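Local coordinates for glucose-6-phosphate 1-dehydrogenase (Kluyveromyces lactis, PDB 7E6I), which catalyses the NADP-dependent oxidation of glucose 6-phosphate to 6-phosphogluconolactone, the first step of the oxidative pentose phosphate pathway, at residues E55-R58 and E59-P63; A123-P126 and S127-I130. One frame throughout, in Å; residues are numbered along the deposited sequence.

In the fold
Both interactions are local, each made within one unbroken run of the chain, and both belong to the dinucleotide-binding domain of the enzyme, which is built on a parallel six-stranded sheet. Interaction 1 lies along helix 54-61, after strand 43-48; interaction 2 sits where strand 117-122 hands over to helix 126-139. Their centres are about 23 Å apart and they do not touch. The first is partly buried, with two apolar residues turned inward and acidic ones on its outer flank, while Arg58 and Lys60 reach other parts of the domain; backbone bonds dominate it. The second is a surface contact around one buried ring, Phe129, where proline and aliphatic packing outweighs one good and one weak backbone bond to a single carbonyl.

Interaction 1 of 2, residues E55-R58 and E59-P63; sequences EDLR and EKVKP
Glu59 N donates to Glu55 O over 2.9 Å in a nearly straight bond. The same i to i+4 step recurs from Lys60 N to Asp56 O at 2.7 Å and from Val61 N to Leu57 O, both of these bonds being bent, and again from Lys62 N to Arg58 O. Leu57 O also receives a weak second bond from Lys60 N. On the outer flank, the side chains of Glu55 and Glu59 run side by side, their carboxylates turned 66° apart, and bring OE2 of Glu55 within 3.6 Å of OE2 of Glu59. This closeness of like charges is probably eased by Arg58, whose NH1 makes a long, in-plane salt bridge of 3.8 Å to OE1 of Glu55; the guanidinium is held more firmly by a bond from NH2 to Val84 O. Lys60 leads away, its NZ hydrogen-bonded to Ser17 O and its side chain touching Lys22, both of which probably bind NADP, as in related enzymes. Inward, a chi1 of -172° sets CG of Leu57 beside its carbonyl carbon and brings CD1 toward Val61 one turn on, where it meets CG1 at 4.0 Å; both side chains also rest on Phe26 of helix 19-34. With an alanine in place of Val61, Leu57 CD1 would probably lose its apolar neighbour and Phe26 part of its cover. The pattern is that of an amphipathic alpha-helix of a Rossmann-type domain, following strand 43-48, with its apolar side on helix 19-34 and Leu57 also on strand 84-88.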
ATOM      1  N   GLU A  55      18.562 -19.758  18.035  1.00 65.69           N
ATOM      2  CA  GLU A  55      19.720 -19.457  17.205  1.00 66.54           C
ATOM      3  C   GLU A  55      19.342 -19.428  15.731  1.00 65.38           C
ATOM      4  O   GLU A  55      19.783 -18.543  14.985  1.00 61.94           O
ATOM      5  CB  GLU A  55      20.819 -20.491  17.466  1.00 71.68           C
ATOM      6  CG  GLU A  55      21.925 -20.008  18.399  1.00 76.11           C
ATOM      7  CD  GLU A  55      22.444 -18.626  18.018  1.00 84.58           C
ATOM      8  OE1 GLU A  55      21.928 -17.609  18.551  1.00 77.75           O
ATOM      9  OE2 GLU A  55      23.368 -18.559  17.175  1.00 89.65           O
ATOM     10  N   ASP A  56      18.523 -20.386  15.294  1.00 63.17           N
ATOM     11  CA  ASP A  56      18.161 -20.458  13.884  1.00 62.84           C
ATOM     12  C   ASP A  56      17.416 -19.204  13.448  1.00 62.18           C
ATOM     13  O   ASP A  56      17.750 -18.594  12.426  1.00 63.36           O
ATOM     14  CB  ASP A  56      17.318 -21.705  13.621  1.00 64.43           C
ATOM     15  CG  ASP A  56      18.024 -22.985  14.020  1.00 64.06           C
ATOM     16  OD1 ASP A  56      17.412 -23.788  14.759  1.00 64.86           O
ATOM     17  OD2 ASP A  56      19.180 -23.191  13.587  1.00 61.15           O
ATOM     18  N   LEU A  57      16.402 -18.802  14.218  1.00 60.25           N
ATOM     19  CA  LEU A  57      15.642 -17.602  13.887  1.00 59.64           C
ATOM     20  C   LEU A  57      16.547 -16.378  13.801  1.00 58.27           C
ATOM     21  O   LEU A  57      16.541 -15.656  12.799  1.00 56.41           O
ATOM     22  CB  LEU A  57      14.540 -17.378  14.920  1.00 56.90           C
ATOM     23  CG  LEU A  57      13.575 -16.251  14.548  1.00 55.21           C
ATOM     24  CD1 LEU A  57      12.989 -16.504  13.165  1.00 51.47           C
ATOM     25  CD2 LEU A  57      12.482 -16.084  15.595  1.00 51.14           C
ATOM     26  N   ARG A  58      17.325 -16.126  14.860  1.00 59.42           N
ATOM     27  CA  ARG A  58      18.195 -14.953  14.888  1.00 59.22           C
ATOM     28  C   ARG A  58      19.153 -14.949  13.708  1.00 60.31           C
ATOM     29  O   ARG A  58      19.353 -13.912  13.064  1.00 59.69           O
ATOM     30  CB  ARG A  58      18.972 -14.900  16.202  1.00 56.99           C
ATOM     31  CG  ARG A  58      18.098 -14.740  17.426  1.00 56.55           C
ATOM     32  CD  ARG A  58      18.802 -15.216  18.670  1.00 55.56           C
ATOM     33  NE  ARG A  58      17.971 -15.093  19.864  1.00 56.85           N
ATOM     34  CZ  ARG A  58      18.180 -15.781  20.982  1.00 59.55           C
ATOM     35  NH1 ARG A  58      19.190 -16.638  21.043  1.00 63.34           N
ATOM     36  NH2 ARG A  58      17.386 -15.615  22.037  1.00 56.26           N
ATOM     37  N   GLU A  59      19.750 -16.097  13.403  1.00 59.27           N
ATOM     38  CA  GLU A  59      20.686 -16.147  12.291  1.00 61.96           C
ATOM     39  C   GLU A  59      19.972 -16.116  10.956  1.00 59.04           C
ATOM     40  O   GLU A  59      20.576 -15.726   9.955  1.00 60.73           O
ATOM     41  CB  GLU A  59      21.571 -17.388  12.395  1.00 62.55           C
ATOM     42  CG  GLU A  59      22.465 -17.402  13.633  1.00 68.91           C
ATOM     43  CD  GLU A  59      23.568 -16.347  13.593  1.00 73.88           C
ATOM     44  OE1 GLU A  59      23.908 -15.864  12.487  1.00 73.87           O
ATOM     45  OE2 GLU A  59      24.105 -16.009  14.671  1.00 77.02           O
ATOM     46  N   LYS A  60      18.703 -16.508  10.919  1.00 59.73           N
ATOM     47  CA  LYS A  60      17.946 -16.442   9.674  1.00 59.45           C
ATOM     48  C   LYS A  60      17.645 -14.996   9.284  1.00 55.67           C
ATOM     49  O   LYS A  60      17.639 -14.654   8.096  1.00 54.61           O
ATOM     50  CB  LYS A  60      16.656 -17.251   9.816  1.00 59.84           C
ATOM     51  CG  LYS A  60      16.058 -17.763   8.516  1.00 64.92           C
ATOM     52  CD  LYS A  60      14.778 -18.558   8.788  1.00 64.77           C
ATOM     53  CE  LYS A  60      14.549 -19.656   7.746  1.00 66.59           C
ATOM     54  NZ  LYS A  60      13.631 -19.212   6.647  1.00 67.01           N
ATOM     55  N   VAL A  61      17.403 -14.127  10.263  1.00 54.33           N
ATOM     56  CA  VAL A  61      16.906 -12.785   9.965  1.00 55.55           C
ATOM     57  C   VAL A  61      18.030 -11.752   9.961  1.00 55.17           C
ATOM     58  O   VAL A  61      17.929 -10.724   9.283  1.00 52.24           O
ATOM     59  CB  VAL A  61      15.791 -12.383  10.950  1.00 50.76           C
ATOM     60  CG1 VAL A  61      14.805 -13.529  11.147  1.00 49.56           C
ATOM     61  CG2 VAL A  61      16.376 -11.961  12.269  1.00 51.32           C
ATOM     62  N   LYS A  62      19.115 -12.026  10.701  1.00 57.20           N
ATOM     63  CA  LYS A  62      20.299 -11.173  10.780  1.00 55.57           C
ATOM     64  C   LYS A  62      20.774 -10.675   9.414  1.00 54.22           C
ATOM     65  O   LYS A  62      21.118  -9.492   9.288  1.00 54.03           O
ATOM     66  CB  LYS A  62      21.432 -11.918  11.494  1.00 59.27           C
ATOM     67  CG  LYS A  62      22.637 -11.065  11.855  1.00 63.11           C
ATOM     68  CD  LYS A  62      23.470 -11.724  12.955  1.00 66.06           C
ATOM     69  CE  LYS A  62      24.790 -10.987  13.196  1.00 69.15           C
ATOM     70  NZ  LYS A  62      25.265 -11.075  14.616  1.00 69.54           N
ATOM     71  N   PRO A  63      20.810 -11.511   8.367  1.00 54.89           N
ATOM     72  CA  PRO A  63      21.259 -11.008   7.056  1.00 52.98           C
ATOM     73  C   PRO A  63      20.377  -9.933   6.472  1.00 54.24           C
ATOM     74  O   PRO A  63      20.743  -9.361   5.440  1.00 57.72           O
ATOM     75  CB  PRO A  63      21.248 -12.258   6.169  1.00 50.05           C
ATOM     76  CG  PRO A  63      21.394 -13.370   7.105  1.00 54.95           C
ATOM     77  CD  PRO A  63      20.646 -12.976   8.333  1.00 56.38           C
TER

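Interaction 2 of 2, residues A123-P126 and S127-I130; sequences ALPP and SIFI
Phe129 lays its ring over the backbone of Pro126, whose CA stands 3.5 Å from the ring centroid and only 12° off the ring normal, a CH-pi contact over the face. The motif is a helix N-terminus, with Pro125 at the N-cap position and Pro126 opening helix 126-139 just after strand 117-122 of the Rossmann-type sheet. Neither proline has an N-H to offer, which suits positions where no helical acceptor precedes them. Pro125 O takes a tight, fairly straight i to i+3 bond from Ile128 N at 2.9 Å, as in a turn of 3-10 type at the helix start, and only a weak i to i+4 bond from Phe129 N at 3.3 Å. With CG of Phe129 beside its backbone N (chi1 -67°), the ring is directed back along the first turn, where Pro125 C lies over the same face as Pro126 CA, nearer the rim. The Pro126 side chain runs beside the ring, its CB at 3.9 Å from CE2 of Phe129. Ile128 divides its branches between two earlier residues. Its CG2 meets CD1 of Leu124 at 3.9 Å, the two side chains crossing at about a right angle, and both touch Tyr91. Leu124 also lies close to Gly15 and Arg49, which by similarity bind NADP, placing this turn beside the probable coenzyme site. The other branch of Ile128 sets CD1 against the pyrrolidine ring of Pro125, 3.6 Å from its CG.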
ATOM      1  N   ALA A 123       2.125 -13.051   9.568  1.00 36.85           N
ATOM      2  CA  ALA A 123       2.842 -13.054   8.289  1.00 35.51           C
ATOM      3  C   ALA A 123       2.524 -14.324   7.498  1.00 39.74           C
ATOM      4  O   ALA A 123       3.389 -15.140   7.183  1.00 41.88           O
ATOM      5  CB  ALA A 123       4.337 -12.916   8.524  1.00 35.05           C
ATOM      6  N   LEU A 124       1.251 -14.478   7.168  1.00 37.02           N
ATOM      7  CA  LEU A 124       0.724 -15.720   6.628  1.00 39.57           C
ATOM      8  C   LEU A 124      -0.268 -15.388   5.535  1.00 42.00           C
ATOM      9  O   LEU A 124      -0.798 -14.269   5.487  1.00 40.30           O
ATOM     10  CB  LEU A 124       0.038 -16.550   7.727  1.00 41.93           C
ATOM     11  CG  LEU A 124       0.924 -17.068   8.862  1.00 40.88           C
ATOM     12  CD1 LEU A 124       0.099 -17.472  10.059  1.00 41.95           C
ATOM     13  CD2 LEU A 124       1.741 -18.243   8.360  1.00 42.96           C
ATOM     14  N   PRO A 125      -0.540 -16.323   4.627  1.00 41.11           N
ATOM     15  CA  PRO A 125      -1.607 -16.117   3.644  1.00 41.86           C
ATOM     16  C   PRO A 125      -2.967 -16.268   4.302  1.00 43.74           C
ATOM     17  O   PRO A 125      -3.085 -16.888   5.370  1.00 43.65           O
ATOM     18  CB  PRO A 125      -1.357 -17.226   2.614  1.00 43.60           C
ATOM     19  CG  PRO A 125      -0.674 -18.297   3.394  1.00 43.95           C
ATOM     20  CD  PRO A 125       0.156 -17.608   4.427  1.00 41.01           C
ATOM     21  N   PRO A 126      -4.020 -15.725   3.692  1.00 43.95           N
ATOM     22  CA  PRO A 126      -5.333 -15.739   4.358  1.00 43.78           C
ATOM     23  C   PRO A 126      -5.853 -17.132   4.676  1.00 46.15           C
ATOM     24  O   PRO A 126      -6.564 -17.301   5.680  1.00 46.21           O
ATOM     25  CB  PRO A 126      -6.239 -15.013   3.356  1.00 41.54           C
ATOM     26  CG  PRO A 126      -5.314 -14.184   2.542  1.00 41.15           C
ATOM     27  CD  PRO A 126      -4.042 -14.965   2.434  1.00 44.24           C
ATOM     28  N   SER A 127      -5.512 -18.141   3.872  1.00 44.18           N
ATOM     29  CA  SER A 127      -5.987 -19.488   4.169  1.00 45.53           C
ATOM     30  C   SER A 127      -5.513 -19.979   5.523  1.00 45.22           C
ATOM     31  O   SER A 127      -6.026 -20.988   6.013  1.00 48.57           O
ATOM     32  CB  SER A 127      -5.542 -20.467   3.085  1.00 45.59           C
ATOM     33  OG  SER A 127      -4.135 -20.455   2.945  1.00 50.03           O
ATOM     34  N   ILE A 128      -4.569 -19.287   6.147  1.00 47.15           N
ATOM     35  CA  ILE A 128      -4.104 -19.654   7.475  1.00 45.91           C
ATOM     36  C   ILE A 128      -4.483 -18.618   8.549  1.00 45.25           C
ATOM     37  O   ILE A 128      -4.568 -18.994   9.730  1.00 46.15           O
ATOM     38  CB  ILE A 128      -2.585 -19.941   7.448  1.00 43.92           C
ATOM     39  CG1 ILE A 128      -2.328 -21.065   6.429  1.00 48.30           C
ATOM     40  CG2 ILE A 128      -2.058 -20.438   8.781  1.00 41.42           C
ATOM     41  CD1 ILE A 128      -1.016 -21.005   5.675  1.00 44.07           C
ATOM     42  N   PHE A 129      -4.791 -17.359   8.172  1.00 45.15           N
ATOM     43  CA  PHE A 129      -5.359 -16.364   9.093  1.00 44.58           C
ATOM     44  C   PHE A 129      -6.445 -16.946   9.952  1.00 43.90           C
ATOM     45  O   PHE A 129      -6.420 -16.820  11.180  1.00 46.29           O
ATOM     46  CB  PHE A 129      -6.079 -15.187   8.411  1.00 46.33           C
ATOM     47  CG  PHE A 129      -5.237 -14.285   7.647  1.00 44.11           C
ATOM     48  CD1 PHE A 129      -3.871 -14.382   7.678  1.00 43.35           C
ATOM     49  CD2 PHE A 129      -5.843 -13.337   6.846  1.00 44.32           C
ATOM     50  CE1 PHE A 129      -3.115 -13.539   6.918  1.00 45.93           C
ATOM     51  CE2 PHE A 129      -5.097 -12.503   6.071  1.00 44.44           C
ATOM     52  CZ  PHE A 129      -3.724 -12.595   6.109  1.00 46.98           C
ATOM     53  N   ILE A 130      -7.487 -17.449   9.280  1.00 42.10           N
ATOM     54  CA  ILE A 130      -8.723 -17.775   9.976  1.00 46.02           C
ATOM     55  C   ILE A 130      -8.476 -18.878  10.993  1.00 48.84           C
ATOM     56  O   ILE A 130      -9.026 -18.851  12.105  1.00 48.25           O
ATOM     57  CB  ILE A 130      -9.827 -18.150   8.968  1.00 44.22           C
ATOM     58  CG1 ILE A 130     -10.429 -16.898   8.363  1.00 43.53           C
ATOM     59  CG2 ILE A 130     -10.958 -18.860   9.663  1.00 46.72           C
ATOM     60  CD1 ILE A 130     -10.930 -15.905   9.395  1.00 47.18           C
TER